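Local coordinates for protein Amy13K (Eubacterium rectale DSM 17629, PDB 6B3P) that probably degrades starch as a surface-anchored alpha-amylase, and in this fragment binds malto-oligosaccharide through two starch-binding modules of family CBM26, at residues 121-124 against 125-129; 180-184 against 185-189. One frame throughout, in Å; residues are numbered along the deposited sequence.

Contact 1. Residues 121-124 against 125-129. With GLC (alpha-D-glucopyranose), chain D.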
ATOM      1  N   TRP A 121     -11.348 -14.116  -3.729  1.00 26.60           N
ATOM      2  CA  TRP A 121     -11.267 -15.369  -2.989  1.00 32.32           C
ATOM      3  C   TRP A 121      -9.896 -15.544  -2.341  1.00 30.45           C
ATOM      4  O   TRP A 121      -8.910 -14.951  -2.777  1.00 30.67           O
ATOM      5  CB  TRP A 121     -11.568 -16.561  -3.907  1.00 32.14           C
ATOM      6  CG  TRP A 121     -10.477 -16.903  -4.892  1.00 29.73           C
ATOM      7  CD1 TRP A 121      -9.579 -17.930  -4.798  1.00 32.55           C
ATOM      8  CD2 TRP A 121     -10.182 -16.227  -6.123  1.00 30.75           C
ATOM      9  NE1 TRP A 121      -8.745 -17.931  -5.888  1.00 30.53           N
ATOM     10  CE2 TRP A 121      -9.093 -16.897  -6.716  1.00 30.34           C
ATOM     11  CE3 TRP A 121     -10.730 -15.121  -6.778  1.00 29.47           C
ATOM     12  CZ2 TRP A 121      -8.542 -16.496  -7.933  1.00 36.32           C
ATOM     13  CZ3 TRP A 121     -10.180 -14.725  -7.985  1.00 33.02           C
ATOM     14  CH2 TRP A 121      -9.099 -15.412  -8.550  1.00 30.26           C
ATOM     15  N   GLY A 122      -9.854 -16.352  -1.286  1.00 29.26           N
ATOM     16  CA  GLY A 122      -8.607 -16.713  -0.635  1.00 33.21           C
ATOM     17  C   GLY A 122      -8.275 -15.904   0.606  1.00 30.31           C
ATOM     18  O   GLY A 122      -7.261 -16.157   1.257  1.00 32.46           O
ATOM     19  N   ALA A 123      -9.124 -14.937   0.943  1.00 25.28           N
ATOM     20  CA  ALA A 123      -8.866 -14.064   2.087  1.00 31.40           C
ATOM     21  C   ALA A 123      -9.286 -14.718   3.401  1.00 34.57           C
ATOM     22  O   ALA A 123      -9.971 -15.741   3.409  1.00 33.01           O
ATOM     23  CB  ALA A 123      -9.586 -12.733   1.907  1.00 27.29           C
ATOM     24  N   ASP A 124      -8.860 -14.124   4.512  1.00 32.39           N
ATOM     25  CA  ASP A 124      -9.240 -14.603   5.838  1.00 30.04           C
ATOM     26  C   ASP A 124     -10.736 -14.394   6.067  1.00 29.04           C
ATOM     27  O   ASP A 124     -11.350 -13.526   5.447  1.00 29.05           O
ATOM     28  CB  ASP A 124      -8.422 -13.886   6.919  1.00 33.77           C
ATOM     29  CG  ASP A 124      -8.818 -14.299   8.325  1.00 37.72           C
ATOM     30  OD1 ASP A 124      -8.496 -15.439   8.723  1.00 35.70           O
ATOM     31  OD2 ASP A 124      -9.437 -13.480   9.033  1.00 33.91           O
ATOM     32  N   ALA A 125     -11.316 -15.194   6.958  1.00 36.67           N
ATOM     33  CA  ALA A 125     -12.748 -15.126   7.251  1.00 37.76           C
ATOM     34  C   ALA A 125     -13.181 -13.755   7.774  1.00 36.97           C
ATOM     35  O   ALA A 125     -14.356 -13.398   7.685  1.00 39.09           O
ATOM     36  CB  ALA A 125     -13.122 -16.206   8.257  1.00 41.39           C
ATOM     37  N   SER A 126     -12.236 -12.995   8.322  1.00 34.25           N
ATOM     38  CA  SER A 126     -12.544 -11.677   8.874  1.00 33.10           C
ATOM     39  C   SER A 126     -12.672 -10.616   7.785  1.00 33.00           C
ATOM     40  O   SER A 126     -12.987  -9.461   8.072  1.00 38.89           O
ATOM     41  CB  SER A 126     -11.467 -11.251   9.877  1.00 36.80           C
ATOM     42  OG  SER A 126     -10.237 -10.982   9.227  1.00 35.33           O
ATOM     43  N   ALA A 127     -12.432 -11.012   6.537  1.00 32.11           N
ATOM     44  CA  ALA A 127     -12.370 -10.067   5.426  1.00 27.26           C
ATOM     45  C   ALA A 127     -13.684  -9.320   5.206  1.00 36.00           C
ATOM     46  O   ALA A 127     -14.767  -9.899   5.301  1.00 36.90           O
ATOM     47  CB  ALA A 127     -11.961 -10.790   4.145  1.00 36.75           C
ATOM     48  N   THR A 128     -13.570  -8.024   4.921  1.00 33.35           N
ATOM     49  CA  THR A 128     -14.708  -7.209   4.511  1.00 35.90           C
ATOM     50  C   THR A 128     -14.326  -6.416   3.268  1.00 32.12           C
ATOM     51  O   THR A 128     -13.164  -6.066   3.079  1.00 33.43           O
ATOM     52  CB  THR A 128     -15.166  -6.240   5.619  1.00 37.62           C
ATOM     53  OG1 THR A 128     -14.129  -5.289   5.887  1.00 43.16           O
ATOM     54  CG2 THR A 128     -15.497  -7.000   6.894  1.00 37.79           C
ATOM     55  N   GLY A 129     -15.315  -6.135   2.427  1.00 32.35           N
ATOM     56  CA  GLY A 129     -15.088  -5.454   1.166  1.00 37.49           C
ATOM     57  C   GLY A 129     -16.120  -5.881   0.140  1.00 36.31           C
ATOM     58  O   GLY A 129     -16.908  -6.793   0.390  1.00 37.39           O
TER
HETATM   59  C1  GLC D   2     -11.970 -17.609 -10.678  1.00 35.64           C
HETATM   60  C2  GLC D   2     -10.592 -17.925 -11.188  1.00 36.45           C
HETATM   61  C3  GLC D   2     -10.224 -19.353 -10.869  1.00 37.75           C
HETATM   62  C4  GLC D   2     -10.419 -19.632  -9.406  1.00 34.27           C
HETATM   63  C5  GLC D   2     -11.830 -19.286  -9.006  1.00 34.56           C
HETATM   64  C6  GLC D   2     -12.073 -19.538  -7.535  1.00 36.59           C
HETATM   65  O2  GLC D   2     -10.529 -17.668 -12.566  1.00 34.81           O
HETATM   66  O3  GLC D   2      -8.889 -19.580 -11.194  1.00 34.88           O
HETATM   67  O4  GLC D   2     -10.076 -20.982  -9.123  1.00 40.33           O
HETATM   68  O5  GLC D   2     -12.062 -17.934  -9.311  1.00 36.47           O
HETATM   69  O6  GLC D   2     -13.400 -19.306  -7.139  1.00 38.34           O

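Contact 2. Residues 180-184 against 185-189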
ATOM      1  N   VAL A 180      -2.724 -11.103  -5.060  1.00 30.72           N
ATOM      2  CA  VAL A 180      -2.380  -9.988  -4.186  1.00 30.23           C
ATOM      3  C   VAL A 180      -1.484 -10.438  -3.038  1.00 29.12           C
ATOM      4  O   VAL A 180      -1.901 -11.221  -2.184  1.00 29.69           O
ATOM      5  CB  VAL A 180      -3.652  -9.318  -3.612  1.00 30.94           C
ATOM      6  CG1 VAL A 180      -3.294  -8.164  -2.673  1.00 29.20           C
ATOM      7  CG2 VAL A 180      -4.548  -8.831  -4.743  1.00 32.88           C
ATOM      8  N   SER A 181      -0.251  -9.942  -3.035  1.00 32.68           N
ATOM      9  CA  SER A 181       0.643 -10.111  -1.896  1.00 29.26           C
ATOM     10  C   SER A 181       0.480  -8.937  -0.940  1.00 30.15           C
ATOM     11  O   SER A 181       0.813  -7.801  -1.279  1.00 30.21           O
ATOM     12  CB  SER A 181       2.100 -10.222  -2.351  1.00 29.99           C
ATOM     13  OG  SER A 181       2.309 -11.392  -3.122  1.00 47.37           O
ATOM     14  N   VAL A 182      -0.043  -9.213   0.250  1.00 31.81           N
ATOM     15  CA  VAL A 182      -0.190  -8.188   1.279  1.00 24.15           C
ATOM     16  C   VAL A 182       1.148  -8.012   1.992  1.00 25.63           C
ATOM     17  O   VAL A 182       1.595  -8.897   2.719  1.00 32.53           O
ATOM     18  CB  VAL A 182      -1.299  -8.551   2.294  1.00 26.90           C
ATOM     19  CG1 VAL A 182      -1.461  -7.447   3.332  1.00 31.68           C
ATOM     20  CG2 VAL A 182      -2.621  -8.797   1.567  1.00 29.16           C
ATOM     21  N   THR A 183       1.779  -6.862   1.767  1.00 24.30           N
ATOM     22  CA  THR A 183       3.127  -6.594   2.263  1.00 26.37           C
ATOM     23  C   THR A 183       3.133  -5.611   3.430  1.00 27.96           C
ATOM     24  O   THR A 183       4.186  -5.314   3.992  1.00 27.03           O
ATOM     25  CB  THR A 183       4.020  -6.037   1.138  1.00 25.78           C
ATOM     26  OG1 THR A 183       3.391  -4.891   0.549  1.00 29.76           O
ATOM     27  CG2 THR A 183       4.249  -7.098   0.067  1.00 35.35           C
ATOM     28  N   SER A 184       1.957  -5.106   3.793  1.00 26.75           N
ATOM     29  CA  SER A 184       1.841  -4.157   4.894  1.00 24.30           C
ATOM     30  C   SER A 184       0.377  -3.931   5.248  1.00 30.82           C
ATOM     31  O   SER A 184      -0.516  -4.450   4.580  1.00 26.72           O
ATOM     32  CB  SER A 184       2.497  -2.827   4.530  1.00 27.52           C
ATOM     33  OG  SER A 184       1.649  -2.055   3.700  1.00 28.91           O
ATOM     34  N   THR A 185       0.138  -3.146   6.295  1.00 25.90           N
ATOM     35  CA  THR A 185      -1.220  -2.839   6.734  1.00 25.72           C
ATOM     36  C   THR A 185      -1.936  -1.862   5.796  1.00 24.64           C
ATOM     37  O   THR A 185      -3.135  -1.621   5.943  1.00 27.81           O
ATOM     38  CB  THR A 185      -1.224  -2.247   8.157  1.00 27.61           C
ATOM     39  OG1 THR A 185      -0.329  -1.130   8.218  1.00 25.71           O
ATOM     40  CG2 THR A 185      -0.792  -3.290   9.175  1.00 23.64           C
ATOM     41  N   SER A 186      -1.199  -1.296   4.846  1.00 24.30           N
ATOM     42  CA  SER A 186      -1.776  -0.361   3.881  1.00 28.25           C
ATOM     43  C   SER A 186      -1.232  -0.620   2.476  1.00 32.32           C
ATOM     44  O   SER A 186      -0.705   0.280   1.821  1.00 28.46           O
ATOM     45  CB  SER A 186      -1.497   1.083   4.301  1.00 32.49           C
ATOM     46  OG  SER A 186      -0.104   1.314   4.425  1.00 28.69           O
ATOM     47  N   THR A 187      -1.372  -1.860   2.020  1.00 29.80           N
ATOM     48  CA  THR A 187      -0.906  -2.256   0.697  1.00 30.41           C
ATOM     49  C   THR A 187      -1.788  -1.642  -0.385  1.00 29.00           C
ATOM     50  O   THR A 187      -3.015  -1.669  -0.285  1.00 27.22           O
ATOM     51  CB  THR A 187      -0.898  -3.789   0.541  1.00 28.88           C
ATOM     52  OG1 THR A 187      -0.057  -4.369   1.543  1.00 27.88           O
ATOM     53  CG2 THR A 187      -0.395  -4.206  -0.843  1.00 32.62           C
ATOM     54  N   GLU A 188      -1.155  -1.095  -1.418  1.00 27.77           N
ATOM     55  CA  GLU A 188      -1.874  -0.453  -2.511  1.00 32.84           C
ATOM     56  C   GLU A 188      -1.372  -0.956  -3.864  1.00 31.22           C
ATOM     57  O   GLU A 188      -0.165  -1.058  -4.087  1.00 32.80           O
ATOM     58  CB  GLU A 188      -1.728   1.067  -2.424  1.00 37.13           C
ATOM     59  CG  GLU A 188      -2.628   1.832  -3.385  1.00 41.65           C
ATOM     60  CD  GLU A 188      -2.558   3.331  -3.182  1.00 47.63           C
ATOM     61  OE1 GLU A 188      -1.569   3.809  -2.586  1.00 50.89           O
ATOM     62  OE2 GLU A 188      -3.494   4.035  -3.616  1.00 51.02           O
ATOM     63  N   LEU A 189      -2.307  -1.266  -4.759  1.00 38.70           N
ATOM     64  CA  LEU A 189      -1.974  -1.784  -6.084  1.00 37.86           C
ATOM     65  C   LEU A 189      -2.779  -1.091  -7.182  1.00 33.69           C
ATOM     66  O   LEU A 189      -3.866  -0.571  -6.933  1.00 35.08           O
ATOM     67  CB  LEU A 189      -2.227  -3.291  -6.145  1.00 37.15           C
ATOM     68  CG  LEU A 189      -1.441  -4.156  -5.159  1.00 41.44           C
ATOM     69  CD1 LEU A 189      -2.009  -5.565  -5.135  1.00 40.76           C
ATOM     70  CD2 LEU A 189       0.033  -4.180  -5.525  1.00 36.98           C
TER
HETATM   71  O   HOH W   1      -2.891  -3.968   3.329  1.00 29.37           O

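Contact 1. Residues 121-124 against 125-129
D124 and S126 meet through one carboxylate oxygen. OD2 of D124 takes two bonds from S126. OG of S126 lies 2.6 Å from OD2 of D124 and donates to its anti lone pair, away from OD1. The backbone N of S126 is 2.9 Å from the same OD2 of D124, and its N-H comes from above the carboxylate plane. CG of D124 stands opposite its own backbone N (chi1 177°), which swings the carboxylate forward over the chain that follows. The two bonds should limit rotation of the carboxylate. Beneath them the backbone closes a type I beta turn from D124 to A127, with N of A127 2.9 Å from O of D124. The D124 side chain bonding to the N-H two residues on makes this an Asx turn as well. Methyl meets methyl at the base, CB of A123 lying 3.8 Å from CB of A127. Further out, OG of S126 also bonds N of D158, and N of D124 bonds OE1 of Q157. At the end of strand 116-121, just before the loop, the W121 ring meets the glycan. The ring oxygen O5 of a glucose sits 3.8 Å above one indole face, offset toward the rim. Y119 and N177 hydrogen-bond the bound glycan.

Contact 2. Residues 180-184 against 185-189
OG1 of T187 is gripped by two backbone groups of the preceding loop. OG1 of T187 accepts from N of T183 at 3.1 Å, with an N-H...O angle of 140°. The same OG1 of T187 donates to O of S184, also at 3.1 Å, from above the carbonyl plane. The first torsion of T187 (chi1 -58°) sets OG1 opposite the carbonyl carbon and beside the backbone N, which leaves the methyl CG2 on the side of S181. A water bridges S184 and T187, donating to O of S184 and accepting from N of T187. O of S184 is thus satisfied twice. The other polar link is an ST turn, in which N of S186 donates to OG of S184 at 3.2 Å. Together these bonds close the seven-residue connection between strand 178-180 of one sheet and strand 188-192 of the other in the second starch-binding module, a beta-sandwich. At the open end of the bend the link is apolar. CG1 of V180 touches CD1 of L189 at 3.8 Å, the two side chains crossing at a slant. Around the bend, OG1 of T185 bonds OE2 of E84 and OG of S186 bonds NE2 of H48, both from the first module.

In the fold
Coming from the N terminus, the chain first builds the first starch-binding module and then enters the second at strand 101-108. Contact 1 follows strand 116-121 and forms a surface turn in the loop toward strand 139-141. That loop leans on strands 150-157 and 163-168, so it touches both sheets of the module. Contact 2 comes later, at the bend that carries the chain from strand 178-180 to strand 188-192, and it faces the first module. The two contacts run in series and neither nest nor cross. Their centres are 14 Å apart and their nearest atoms about 8 Å, without touching. Strand 163-168 pairs with both 116-121 and 178-180, so the strands leading into the two contacts belong to one sheet.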